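Local coordinates for protein cytochrome c (Pseudomonas aeruginosa, PDB 6RTE) that oxidises dihydro-heme d1 to heme d1, the dehydrogenation step of heme d1 biosynthesis, and combines a heme c-binding domain with an eight-bladed beta-propeller, at residues D230-V234 with L246-L252; L133-S138 with G190-Y194; F404-H408 with H451-D457; D166-P170 with E482-L486. All coordinates share one frame; numbering follows the deposited sequence.

Interaction 1 (D230-V234 with L246-L252)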
# COMPACT_ATOMS: atom_id res chain seq x y z
N ASP A 230 -5.93 -16.35 9.98
CA ASP A 230 -6.04 -16.82 11.36
C ASP A 230 -5.33 -15.91 12.35
O ASP A 230 -5.32 -16.21 13.55
CB ASP A 230 -5.49 -18.25 11.48
CG ASP A 230 -4.02 -18.38 11.10
OD1 ASP A 230 -3.36 -17.34 10.85
OD2 ASP A 230 -3.53 -19.54 11.03
N GLY A 231 -4.71 -14.82 11.88
CA GLY A 231 -4.09 -13.84 12.75
C GLY A 231 -2.72 -14.19 13.26
O GLY A 231 -2.17 -13.42 14.06
N ARG A 232 -2.13 -15.30 12.84
CA ARG A 232 -0.87 -15.74 13.43
C ARG A 232 0.37 -15.10 12.80
O ARG A 232 1.37 -14.90 13.51
CB ARG A 232 -0.73 -17.26 13.31
CG ARG A 232 -1.75 -18.06 14.12
CD ARG A 232 -1.60 -19.55 13.90
NE ARG A 232 -0.37 -20.10 14.50
CZ ARG A 232 0.09 -21.32 14.26
NH1 ARG A 232 -0.55 -22.13 13.43
NH2 ARG A 232 1.20 -21.74 14.85
N TRP A 233 0.33 -14.77 11.51
CA TRP A 233 1.54 -14.47 10.75
C TRP A 233 1.44 -13.14 10.02
O TRP A 233 0.39 -12.80 9.47
CB TRP A 233 1.81 -15.57 9.70
CG TRP A 233 1.67 -16.98 10.22
CD1 TRP A 233 0.72 -17.89 9.87
CD2 TRP A 233 2.49 -17.61 11.20
NE1 TRP A 233 0.91 -19.06 10.56
CE2 TRP A 233 1.99 -18.91 11.39
CE3 TRP A 233 3.61 -17.20 11.93
CZ2 TRP A 233 2.56 -19.80 12.29
CZ3 TRP A 233 4.17 -18.08 12.82
CH2 TRP A 233 3.65 -19.37 13.00
N VAL A 234 2.56 -12.42 9.99
CA VAL A 234 2.77 -11.30 9.09
C VAL A 234 3.82 -11.72 8.06
O VAL A 234 4.92 -12.17 8.42
CB VAL A 234 3.24 -10.04 9.84
CG1 VAL A 234 3.54 -8.91 8.87
CG2 VAL A 234 2.20 -9.61 10.87
N LEU A 246 8.92 -13.51 7.32
CA LEU A 246 7.80 -14.04 8.07
C LEU A 246 7.97 -13.67 9.54
O LEU A 246 8.99 -14.00 10.15
CB LEU A 246 7.72 -15.55 7.90
CG LEU A 246 6.59 -16.27 8.65
CD1 LEU A 246 5.24 -15.80 8.14
CD2 LEU A 246 6.72 -17.78 8.51
N LEU A 247 6.97 -13.00 10.10
CA LEU A 247 6.99 -12.52 11.47
C LEU A 247 5.81 -13.12 12.24
O LEU A 247 4.77 -13.45 11.65
CB LEU A 247 6.90 -10.99 11.53
CG LEU A 247 7.90 -10.16 10.71
CD1 LEU A 247 7.51 -8.67 10.71
CD2 LEU A 247 9.31 -10.32 11.26
N ASP A 248 5.99 -13.28 13.55
CA ASP A 248 4.89 -13.60 14.45
C ASP A 248 4.04 -12.35 14.63
O ASP A 248 4.54 -11.29 15.04
CB ASP A 248 5.44 -14.11 15.78
CG ASP A 248 4.35 -14.63 16.72
OD1 ASP A 248 3.29 -13.97 16.85
OD2 ASP A 248 4.56 -15.69 17.34
N ALA A 249 2.75 -12.45 14.28
CA ALA A 249 1.86 -11.29 14.29
C ALA A 249 1.53 -10.76 15.69
O ALA A 249 0.92 -9.70 15.79
CB ALA A 249 0.55 -11.65 13.59
N ARG A 250 1.92 -11.45 16.76
CA ARG A 250 1.65 -10.99 18.11
C ARG A 250 2.73 -10.07 18.66
O ARG A 250 2.45 -9.26 19.55
CB ARG A 250 1.49 -12.19 19.05
CG ARG A 250 0.31 -13.08 18.68
CD ARG A 250 -1.01 -12.42 19.03
NE ARG A 250 -1.31 -12.58 20.44
CZ ARG A 250 -1.94 -13.64 20.95
NH1 ARG A 250 -2.34 -14.62 20.16
NH2 ARG A 250 -2.17 -13.71 22.25
N ASP A 251 3.98 -10.18 18.16
CA ASP A 251 5.06 -9.37 18.72
C ASP A 251 6.08 -8.94 17.67
O ASP A 251 7.09 -8.33 18.04
CB ASP A 251 5.79 -10.13 19.86
CG ASP A 251 6.33 -11.50 19.43
OD1 ASP A 251 6.36 -11.80 18.21
OD2 ASP A 251 6.72 -12.29 20.34
N LEU A 252 5.84 -9.22 16.39
CA LEU A 252 6.73 -8.93 15.26
C LEU A 252 8.11 -9.57 15.41
O LEU A 252 9.08 -9.08 14.83
CB LEU A 252 6.85 -7.41 15.03
CG LEU A 252 5.53 -6.72 14.70
CD1 LEU A 252 5.78 -5.22 14.38
CD2 LEU A 252 4.80 -7.40 13.57
O HOH W 1 1.16 -15.60 16.17
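Val234 and Leu247 form a hydrogen-bonded antiparallel pair, with Val234 N donating to Leu247 O at 2.9 Å and Leu247 N to Val234 O at 2.8 Å. A third backbone bond, from Ala249 N to Arg232 O at 2.9 Å, joins the two segments one residue beyond the paired strands, Arg232 just before one and Ala249 just after the other. On one face of the sheet Val234 CB lies 4.1 Å from Leu247 CB. Val234 CG1 is anti to the backbone N (chi1 177°), which directs the other branch, CG2, onto the methyl group of Ala249 at 3.8 Å. Trp233 and Asp248, the non-hydrogen-bonded pair, send their side chains apart. Trp233 CB meets Leu246 CD1 at 3.8 Å, and Leu247 O sits at the edge of the indole.

Arg232 O has a second donor: a water that also donates to Asp248 OD1, 2.8 Å from the water oxygen. OD1 is thus held twice, because its anti lone pair takes Arg250 N in an Asx turn. A second Asx turn, in which Asp230 OD1 accepts from Arg232 N, precedes the other strand.

Strands 233-238 and 243-248 are the inner hairpin of a four-stranded propeller blade. Val255 of the flanking strand 254-259 packs against both Trp233 and Leu246, whereas Leu247 and Leu252 rest on Val216 of strand 211-217 in the preceding blade.

Interaction 2 (L133-S138 with G190-Y194)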
# COMPACT_ATOMS: atom_id res chain seq x y z
N LEU A 133 1.70 -7.05 24.11
CA LEU A 133 0.28 -7.36 24.25
C LEU A 133 -0.00 -8.13 25.53
O LEU A 133 -1.07 -7.97 26.13
CB LEU A 133 -0.20 -8.18 23.06
CG LEU A 133 -0.50 -7.41 21.78
CD1 LEU A 133 -0.86 -8.44 20.71
CD2 LEU A 133 -1.61 -6.40 21.99
N ALA A 134 0.91 -9.00 25.96
CA ALA A 134 0.71 -9.74 27.20
C ALA A 134 0.50 -8.81 28.39
O ALA A 134 -0.13 -9.20 29.38
CB ALA A 134 1.90 -10.66 27.47
N THR A 135 1.03 -7.58 28.32
CA THR A 135 0.94 -6.64 29.43
C THR A 135 -0.24 -5.68 29.32
O THR A 135 -0.42 -4.85 30.20
CB THR A 135 2.22 -5.81 29.55
OG1 THR A 135 2.33 -4.93 28.42
CG2 THR A 135 3.46 -6.70 29.62
N LEU A 136 -1.04 -5.78 28.26
CA LEU A 136 -2.09 -4.80 28.07
C LEU A 136 -3.47 -5.43 28.26
O LEU A 136 -3.70 -6.56 27.81
CB LEU A 136 -2.03 -4.19 26.66
CG LEU A 136 -0.81 -3.34 26.30
CD1 LEU A 136 -0.82 -3.04 24.82
CD2 LEU A 136 -0.77 -2.05 27.11
N PRO A 137 -4.40 -4.72 28.88
CA PRO A 137 -5.78 -5.22 28.94
C PRO A 137 -6.38 -5.32 27.55
O PRO A 137 -5.86 -4.75 26.58
CB PRO A 137 -6.51 -4.20 29.83
CG PRO A 137 -5.67 -2.97 29.82
CD PRO A 137 -4.27 -3.35 29.41
N SER A 138 -7.46 -6.08 27.43
CA SER A 138 -8.05 -6.40 26.13
C SER A 138 -9.39 -5.70 25.92
O SER A 138 -10.25 -6.19 25.18
CB SER A 138 -8.19 -7.91 25.97
OG SER A 138 -6.92 -8.50 25.69
N GLY A 190 -9.95 -7.19 14.05
CA GLY A 190 -9.89 -5.76 13.87
C GLY A 190 -9.25 -4.99 15.00
O GLY A 190 -9.26 -3.76 14.97
N ARG A 191 -8.71 -5.67 16.01
CA ARG A 191 -8.11 -4.97 17.14
C ARG A 191 -6.72 -4.43 16.81
O ARG A 191 -6.34 -3.35 17.30
CB ARG A 191 -8.02 -5.90 18.35
CG ARG A 191 -7.18 -5.29 19.47
CD ARG A 191 -7.09 -6.19 20.68
NE ARG A 191 -6.09 -5.67 21.62
CZ ARG A 191 -5.72 -6.30 22.73
NH1 ARG A 191 -6.28 -7.46 23.07
NH2 ARG A 191 -4.80 -5.76 23.51
N LEU A 192 -5.94 -5.18 16.02
CA LEU A 192 -4.56 -4.82 15.74
C LEU A 192 -4.40 -4.34 14.29
O LEU A 192 -5.08 -4.83 13.38
CB LEU A 192 -3.63 -6.00 15.99
CG LEU A 192 -3.71 -6.66 17.38
CD1 LEU A 192 -2.88 -7.93 17.39
CD2 LEU A 192 -3.26 -5.70 18.49
N VAL A 193 -3.49 -3.40 14.08
CA VAL A 193 -3.23 -2.86 12.75
C VAL A 193 -1.72 -2.88 12.51
O VAL A 193 -0.92 -2.60 13.42
CB VAL A 193 -3.84 -1.45 12.56
CG1 VAL A 193 -3.40 -0.50 13.63
CG2 VAL A 193 -3.53 -0.89 11.17
N TYR A 194 -1.35 -3.26 11.29
CA TYR A 194 0.04 -3.50 10.89
C TYR A 194 0.39 -2.55 9.76
O TYR A 194 -0.31 -2.50 8.75
CB TYR A 194 0.23 -4.96 10.45
CG TYR A 194 -0.13 -5.98 11.50
CD1 TYR A 194 -1.47 -6.31 11.77
CD2 TYR A 194 0.85 -6.62 12.24
CE1 TYR A 194 -1.80 -7.24 12.75
CE2 TYR A 194 0.52 -7.55 13.23
CZ TYR A 194 -0.80 -7.85 13.48
OH TYR A 194 -1.11 -8.78 14.47
O HOH W 2 -3.79 -7.44 25.53
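Arg191, at the entry to propeller strand 192-197, spans the gap to residues 133-138, part of the loop between helix 120-126 and strand 150-154, which start with a short 3-10 turn. Its side chain leaves with CG anti to the backbone N (chi1 170°) and stays extended as far as NE, carrying the guanidinium group to the loop. There NH1 donates to Ser138 OG at 2.9 Å; the bond is bent, and the hydroxyl oxygen is tilted out of the guanidinium plane. NH2 donates to a water lying in that plane, with 2.8 Å between Arg191 NH2 and the water oxygen, and the water in turn donates to Leu133 O. Leu133 O also accepts the turn bond from Leu136 N, so one carbonyl serves both the 3-10 segment and the bridge. The charge has its principal partner in Asp206 of the adjacent strand 201-206, which forms a salt bridge with NH2 and helps fix the group's orientation. An apolar branch, Leu133 CD2, comes within 3.6 Å of Arg191 NH2 as the two side chains slide past each other. One residue further on, Leu192 meets Leu133 tip to tip, CD1 of Leu192 lying 3.9 Å from CD1 of Leu133.

Interaction 3 (F404-H408 with H451-D457)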
# COMPACT_ATOMS: atom_id res chain seq x y z
N PHE A 404 -7.74 4.49 -7.93
CA PHE A 404 -8.49 3.89 -6.84
C PHE A 404 -9.91 3.53 -7.29
O PHE A 404 -10.47 4.15 -8.19
CB PHE A 404 -8.58 4.82 -5.63
CG PHE A 404 -7.25 5.13 -5.02
CD1 PHE A 404 -6.58 4.18 -4.26
CD2 PHE A 404 -6.66 6.38 -5.19
CE1 PHE A 404 -5.35 4.47 -3.70
CE2 PHE A 404 -5.43 6.67 -4.63
CZ PHE A 404 -4.77 5.72 -3.89
N MET A 405 -10.47 2.52 -6.63
CA MET A 405 -11.83 2.07 -6.88
C MET A 405 -12.36 1.43 -5.60
O MET A 405 -11.66 0.64 -4.96
CB MET A 405 -11.88 1.07 -8.04
CG MET A 405 -13.20 1.05 -8.78
SD MET A 405 -12.97 0.61 -10.51
CE MET A 405 -14.65 0.75 -11.11
N ARG A 406 -13.59 1.78 -5.24
CA ARG A 406 -14.19 1.28 -4.02
C ARG A 406 -15.70 1.31 -4.16
O ARG A 406 -16.25 2.09 -4.95
CB ARG A 406 -13.77 2.11 -2.80
CG ARG A 406 -13.85 1.37 -1.47
CD ARG A 406 -12.76 0.32 -1.35
NE ARG A 406 -12.40 0.06 0.04
CZ ARG A 406 -13.00 -0.84 0.82
NH1 ARG A 406 -14.01 -1.58 0.37
NH2 ARG A 406 -12.59 -1.00 2.07
N SER A 407 -16.37 0.46 -3.39
CA SER A 407 -17.83 0.46 -3.32
C SER A 407 -18.24 -0.16 -1.99
O SER A 407 -17.41 -0.40 -1.11
CB SER A 407 -18.43 -0.29 -4.51
OG SER A 407 -19.83 -0.13 -4.53
N HIS A 408 -19.54 -0.42 -1.85
CA HIS A 408 -20.12 -0.97 -0.63
C HIS A 408 -21.42 -1.65 -1.01
O HIS A 408 -22.10 -1.24 -1.96
CB HIS A 408 -20.36 0.13 0.41
CG HIS A 408 -20.60 -0.38 1.80
ND1 HIS A 408 -21.85 -0.74 2.26
CD2 HIS A 408 -19.75 -0.57 2.84
CE1 HIS A 408 -21.76 -1.14 3.52
NE2 HIS A 408 -20.50 -1.04 3.90
N HIS A 451 -9.23 8.31 -3.66
CA HIS A 451 -9.39 7.27 -2.65
C HIS A 451 -10.64 7.47 -1.81
O HIS A 451 -10.84 8.54 -1.21
CB HIS A 451 -8.19 7.16 -1.72
CG HIS A 451 -8.26 5.97 -0.82
ND1 HIS A 451 -8.96 5.97 0.37
CD2 HIS A 451 -7.76 4.71 -0.95
CE1 HIS A 451 -8.87 4.78 0.94
NE2 HIS A 451 -8.14 4.00 0.16
N VAL A 452 -11.46 6.43 -1.72
CA VAL A 452 -12.75 6.47 -1.04
C VAL A 452 -12.83 5.27 -0.10
O VAL A 452 -12.50 4.15 -0.49
CB VAL A 452 -13.91 6.46 -2.05
CG1 VAL A 452 -15.26 6.37 -1.34
CG2 VAL A 452 -13.84 7.70 -2.95
N GLU A 453 -13.26 5.52 1.13
CA GLU A 453 -13.60 4.47 2.09
C GLU A 453 -14.94 4.82 2.72
O GLU A 453 -15.26 6.00 2.88
CB GLU A 453 -12.51 4.33 3.17
CG GLU A 453 -12.70 3.16 4.12
CD GLU A 453 -12.21 1.85 3.54
OE1 GLU A 453 -11.99 1.79 2.31
OE2 GLU A 453 -12.03 0.89 4.31
N PHE A 454 -15.71 3.79 3.07
CA PHE A 454 -17.03 3.96 3.67
C PHE A 454 -17.02 3.63 5.16
O PHE A 454 -16.14 2.91 5.65
CB PHE A 454 -18.07 3.07 2.97
CG PHE A 454 -18.25 3.36 1.51
CD1 PHE A 454 -17.46 2.72 0.57
CD2 PHE A 454 -19.21 4.26 1.08
CE1 PHE A 454 -17.62 2.98 -0.78
CE2 PHE A 454 -19.38 4.52 -0.27
CZ PHE A 454 -18.58 3.88 -1.20
N THR A 455 -18.01 4.15 5.87
CA THR A 455 -18.35 3.64 7.19
C THR A 455 -18.80 2.19 7.08
O THR A 455 -19.14 1.70 5.99
CB THR A 455 -19.47 4.46 7.83
OG1 THR A 455 -20.57 4.57 6.91
CG2 THR A 455 -18.99 5.85 8.22
N ARG A 456 -18.82 1.49 8.22
CA ARG A 456 -19.10 0.06 8.19
C ARG A 456 -20.47 -0.22 7.58
O ARG A 456 -20.64 -1.23 6.89
CB ARG A 456 -18.98 -0.54 9.59
CG ARG A 456 -19.95 0.01 10.62
CD ARG A 456 -19.73 -0.61 12.00
NE ARG A 456 -19.90 -2.07 11.99
CZ ARG A 456 -20.31 -2.79 13.03
NH1 ARG A 456 -20.62 -2.20 14.18
NH2 ARG A 456 -20.44 -4.10 12.92
N ASP A 457 -21.45 0.65 7.81
CA ASP A 457 -22.79 0.49 7.26
C ASP A 457 -22.99 1.18 5.92
O ASP A 457 -24.10 1.16 5.38
CB ASP A 457 -23.84 1.00 8.26
CG ASP A 457 -23.76 2.50 8.47
OD1 ASP A 457 -22.84 3.14 7.92
OD2 ASP A 457 -24.63 3.05 9.19
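The ring of Phe404 carries His451 over one face: His451 CB stands almost above the ring centre, 3.9 Å from the centroid, and the imidazole follows with its edge turned to the same ring, while His451 ND1 is hydrogen-bonded to Lys494 NZ. The pair is T-shaped, with centroids 5.0 Å apart and planes at 84°. Phe454 is covered in a comparable way by His408 CB, 4.0 Å from its centroid and displaced toward the rim, while Arg406 CG lies at its edge. The rings of His408 and Phe454 themselves meet obliquely.

These residues come from the first strands of two consecutive propeller blades, 405-406 and 449-454. The two segments run nearly in the same direction, 8° apart, without backbone hydrogen bonds between them, and side chains fill the interval. Arg406 is bent at chi2, its CG passing 3.2 Å from Val452 O before the guanidinium turns to Glu453. The resulting salt bridge is not a flat, two-pronged grip, since the guanidinium and carboxylate planes differ by 69°. Arg406 NE and NH2 both approach Glu453 OE1, NH2 at 2.9 Å, and NH2 also approaches OE2, but all three hydrogen bonds are weak. Glu453 OE2 additionally accepts the backbone N of Asn496, which helps to position the carboxylate, and Lys500 of helix 497-501 packs against both side chains.

At the far end His408 NE2 donates to Arg456 O at 3.0 Å; the acceptor is in the imidazole plane, although the donor stands well above the carbonyl plane. On the ring's other nitrogen, ND1 accepts from the backbone N of Asp410.

Interaction 4 (D166-P170 with E482-L486); sequences DRFEP and EVKRL
Lys484 reaches across from strand 482-488, the outermost strand of one propeller blade, to the bulged start of strand 169-175, an outer strand of the blade beside it. Two consecutive carbonyls receive its ammonium group. NZ donates to Arg167 O at 3.1 Å, nearly in line with the C=O bond, and more weakly to Phe168 O at 3.2 Å. The fully extended side chain, begun with CG anti to the backbone N (chi1 -174°), gives the length needed. Glu169 crosses it at about a right angle, but OE2 stays 4.3 Å from Lys484 NZ, beyond a salt bridge; attraction between the charges may still contribute.

Both backbones are irregular here. Phe168 and Glu169 face Asp164 in a G1 bulge, and Asp164 OD1 accepts the backbone N of Asp166 and of Arg167. Val483 and Lys484 face Val474 in a classic bulge. Arg485 is occupied within its own strand, gripping Glu482 side-on: NE meets OE2 and NH2 meets OE1, both on the syn side, while NH2 also donates to Pro443 O. Carbon contacts complete the approach: Phe168 CB lies 3.9 Å from Lys484 CD, and the methyl Leu486 CD2 lies 3.7 Å from Phe168 O, the carbonyl that also takes the weak bond from Lys484 NZ.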
# COMPACT_ATOMS: atom_id res chain seq x y z
N ASP A 166 -18.34 7.28 13.67
CA ASP A 166 -19.68 7.82 13.83
C ASP A 166 -19.67 9.30 14.16
O ASP A 166 -20.57 10.04 13.72
CB ASP A 166 -20.42 7.05 14.93
CG ASP A 166 -20.68 5.60 14.54
OD1 ASP A 166 -21.38 5.38 13.54
OD2 ASP A 166 -20.15 4.69 15.22
N ARG A 167 -18.69 9.76 14.94
CA ARG A 167 -18.53 11.19 15.20
C ARG A 167 -17.59 11.86 14.21
O ARG A 167 -17.61 13.09 14.09
CB ARG A 167 -18.00 11.42 16.62
CG ARG A 167 -18.96 11.01 17.74
CD ARG A 167 -18.58 11.63 19.09
NE ARG A 167 -18.12 10.62 20.05
CZ ARG A 167 -18.22 10.74 21.38
NH1 ARG A 167 -18.79 11.81 21.93
NH2 ARG A 167 -17.76 9.76 22.16
N PHE A 168 -16.77 11.09 13.49
CA PHE A 168 -15.78 11.64 12.56
C PHE A 168 -14.86 12.62 13.30
O PHE A 168 -14.58 13.73 12.83
CB PHE A 168 -16.46 12.29 11.36
CG PHE A 168 -17.37 11.35 10.61
CD1 PHE A 168 -16.83 10.29 9.90
CD2 PHE A 168 -18.74 11.52 10.64
CE1 PHE A 168 -17.65 9.42 9.22
CE2 PHE A 168 -19.57 10.64 9.96
CZ PHE A 168 -19.02 9.59 9.24
N GLU A 169 -14.41 12.20 14.47
CA GLU A 169 -13.48 12.95 15.30
C GLU A 169 -12.31 12.05 15.66
O GLU A 169 -12.47 10.84 15.81
CB GLU A 169 -14.15 13.45 16.58
CG GLU A 169 -15.39 14.30 16.36
CD GLU A 169 -16.16 14.55 17.65
OE1 GLU A 169 -15.61 14.25 18.73
OE2 GLU A 169 -17.31 15.02 17.58
N PRO A 170 -11.12 12.62 15.81
CA PRO A 170 -9.96 11.80 16.19
C PRO A 170 -10.03 11.36 17.64
O PRO A 170 -10.41 12.13 18.52
CB PRO A 170 -8.76 12.73 15.93
CG PRO A 170 -9.31 14.11 15.99
CD PRO A 170 -10.76 14.03 15.59
N GLU A 482 -21.81 16.98 1.13
CA GLU A 482 -20.73 17.06 2.10
C GLU A 482 -21.29 17.32 3.49
O GLU A 482 -22.07 18.26 3.69
CB GLU A 482 -19.73 18.15 1.74
CG GLU A 482 -18.70 18.40 2.85
CD GLU A 482 -17.63 19.40 2.47
OE1 GLU A 482 -17.44 19.63 1.26
OE2 GLU A 482 -16.99 19.96 3.38
N VAL A 483 -20.88 16.49 4.45
CA VAL A 483 -21.35 16.59 5.82
C VAL A 483 -20.28 17.15 6.76
O VAL A 483 -20.63 17.82 7.74
CB VAL A 483 -21.84 15.21 6.31
CG1 VAL A 483 -22.10 15.23 7.81
CG2 VAL A 483 -23.10 14.80 5.55
N LYS A 484 -19.00 16.89 6.50
CA LYS A 484 -17.93 17.31 7.39
C LYS A 484 -16.61 17.29 6.64
O LYS A 484 -16.43 16.52 5.69
CB LYS A 484 -17.86 16.39 8.62
CG LYS A 484 -16.87 16.82 9.70
CD LYS A 484 -17.17 16.12 11.02
CE LYS A 484 -16.25 16.57 12.14
NZ LYS A 484 -16.72 16.04 13.46
N ARG A 485 -15.68 18.14 7.08
CA ARG A 485 -14.37 18.27 6.45
C ARG A 485 -13.31 18.41 7.54
O ARG A 485 -13.45 19.26 8.42
CB ARG A 485 -14.35 19.49 5.52
CG ARG A 485 -13.10 19.64 4.67
CD ARG A 485 -13.23 20.80 3.71
NE ARG A 485 -14.23 20.57 2.66
CZ ARG A 485 -13.95 20.38 1.37
NH1 ARG A 485 -12.70 20.40 0.92
NH2 ARG A 485 -14.94 20.19 0.51
N LEU A 486 -12.27 17.58 7.47
CA LEU A 486 -11.17 17.62 8.44
C LEU A 486 -9.88 18.02 7.74
O LEU A 486 -9.39 17.27 6.88
CB LEU A 486 -11.00 16.26 9.13
CG LEU A 486 -12.10 15.80 10.08
CD1 LEU A 486 -13.33 15.31 9.32
CD2 LEU A 486 -11.56 14.71 11.00

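The four contacts sample different parts of the propeller and fall into two touching pairs. Interactions 1 and 2, with centres 12 Å apart, meet through Tyr194, whose OH probably bonds Ala249 O at 2.6 Å and whose CE2 lies 3.6 Å from Val234 CG2. Interactions 3 and 4 have centres 15 Å apart and share the last blade, reaching its first and last strands; Thr455 CG2 touches Phe168 CZ at 3.9 Å. Between the pairs nothing touches, the nearest atoms of interactions 2 and 3 being about 11 Å apart. Interaction 2 ties the loop that follows helix 120-126 to a blade, whereas the other three join strands and turns of the propeller to one another.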